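PDB 4WY8: esterase from Rhizomucor miehei CAU432, which probably hydrolyses carboxylic ester bonds as a carboxylesterase of the alpha/beta hydrolase fold. Local coordinates for residues 291-294 against 299-302. Residues are numbered along the deposited sequence; the frame is centred on the assembly and turned at random.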
# COMPACT_ATOMS: atom_id res chain seq x y z
N HIS A 291 0.13 -6.52 -14.55
CA HIS A 291 0.59 -5.33 -15.21
C HIS A 291 -0.49 -4.78 -16.15
O HIS A 291 -1.19 -5.54 -16.82
CB HIS A 291 1.88 -5.65 -15.98
CG HIS A 291 2.66 -4.45 -16.41
ND1 HIS A 291 3.82 -4.06 -15.78
CD2 HIS A 291 2.48 -3.59 -17.44
CE1 HIS A 291 4.31 -2.99 -16.39
NE2 HIS A 291 3.51 -2.69 -17.40
N GLY A 292 -0.59 -3.45 -16.22
CA GLY A 292 -1.39 -2.79 -17.24
C GLY A 292 -2.75 -2.25 -16.81
O GLY A 292 -3.55 -1.81 -17.64
N ILE A 293 -3.00 -2.21 -15.50
CA ILE A 293 -4.30 -1.76 -15.07
C ILE A 293 -4.48 -0.25 -15.22
O ILE A 293 -5.60 0.25 -15.17
CB ILE A 293 -4.59 -2.20 -13.63
CG1 ILE A 293 -3.53 -1.72 -12.65
CG2 ILE A 293 -4.64 -3.73 -13.58
CD1 ILE A 293 -3.79 -2.25 -11.23
N PHE A 294 -3.39 0.49 -15.44
CA PHE A 294 -3.49 1.95 -15.54
C PHE A 294 -3.46 2.53 -16.96
O PHE A 294 -3.44 3.77 -17.13
CB PHE A 294 -2.39 2.60 -14.69
CG PHE A 294 -2.57 2.37 -13.23
CD1 PHE A 294 -3.64 2.94 -12.56
CD2 PHE A 294 -1.68 1.57 -12.52
CE1 PHE A 294 -3.83 2.72 -11.19
CE2 PHE A 294 -1.85 1.34 -11.16
CZ PHE A 294 -2.92 1.92 -10.49
N LEU A 299 -10.99 1.52 -14.90
CA LEU A 299 -10.06 1.33 -13.80
C LEU A 299 -10.54 0.22 -12.88
O LEU A 299 -11.63 0.33 -12.33
CB LEU A 299 -9.91 2.65 -13.03
CG LEU A 299 -8.90 2.63 -11.89
CD1 LEU A 299 -7.49 2.38 -12.44
CD2 LEU A 299 -8.97 3.96 -11.14
N SER A 300 -9.72 -0.81 -12.68
CA SER A 300 -10.11 -1.94 -11.83
C SER A 300 -10.30 -1.46 -10.39
O SER A 300 -9.79 -0.41 -10.02
CB SER A 300 -9.06 -3.06 -11.87
OG SER A 300 -7.89 -2.76 -11.14
N PRO A 301 -11.08 -2.21 -9.59
CA PRO A 301 -11.21 -1.84 -8.17
C PRO A 301 -9.85 -1.69 -7.46
O PRO A 301 -9.60 -0.70 -6.73
CB PRO A 301 -12.02 -3.01 -7.59
CG PRO A 301 -12.81 -3.55 -8.78
CD PRO A 301 -11.90 -3.38 -9.96
N THR A 302 -8.95 -2.65 -7.70
CA THR A 302 -7.65 -2.55 -7.06
C THR A 302 -6.87 -1.36 -7.60
O THR A 302 -6.12 -0.72 -6.85
CB THR A 302 -6.81 -3.80 -7.25
OG1 THR A 302 -7.60 -4.97 -6.99
CG2 THR A 302 -5.61 -3.76 -6.29
O HOH W 1 -7.75 -1.03 -14.78
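Ile293 meets Ser300 directly and also through a bridging water, and its side chain can be followed atom by atom. Ile293 CB already points at the serine and lies 4.2 Å from Ser300 OG. CG2, anti to the carbonyl carbon, borders the same oxygen at a similar range. CG1 turns the other way, over one face of the neighbouring Phe294 ring, 3.7 Å above its plane and offset toward the rim; a chi1 of 57° puts it there, between the backbone N and carbonyl carbon. At the extended tip, Ile293 CD1 again comes to 4.1 Å from Ser300 OG. These are van der Waals distances, and the hydroxyl is instead hydrogen-bonded to Gly303 N, with Ser300 as the N-cap residue of helix 301-322.

Polar linkage comes from one water, which donates to Ile293 O at a short 2.5 Å and accepts from Ser300 N at 2.9 Å. Beside this bridge, Leu299 sends CD1 obliquely to the Phe294 ring, 3.9 Å from Phe294 CE1.

His291, at the start of this loop, bonds Ser164 through NE2 and Asp261 through ND1, consistent with a Ser-His-Asp catalytic triad. The contact thus joins the probable catalytic-histidine loop, following strand 289-290, to the start of helix 301-322, whose Ile306 touches both Ile293 and Phe294, while helix 9-17 packs Cys11 on Ile293 and Tyr10 on Ser300.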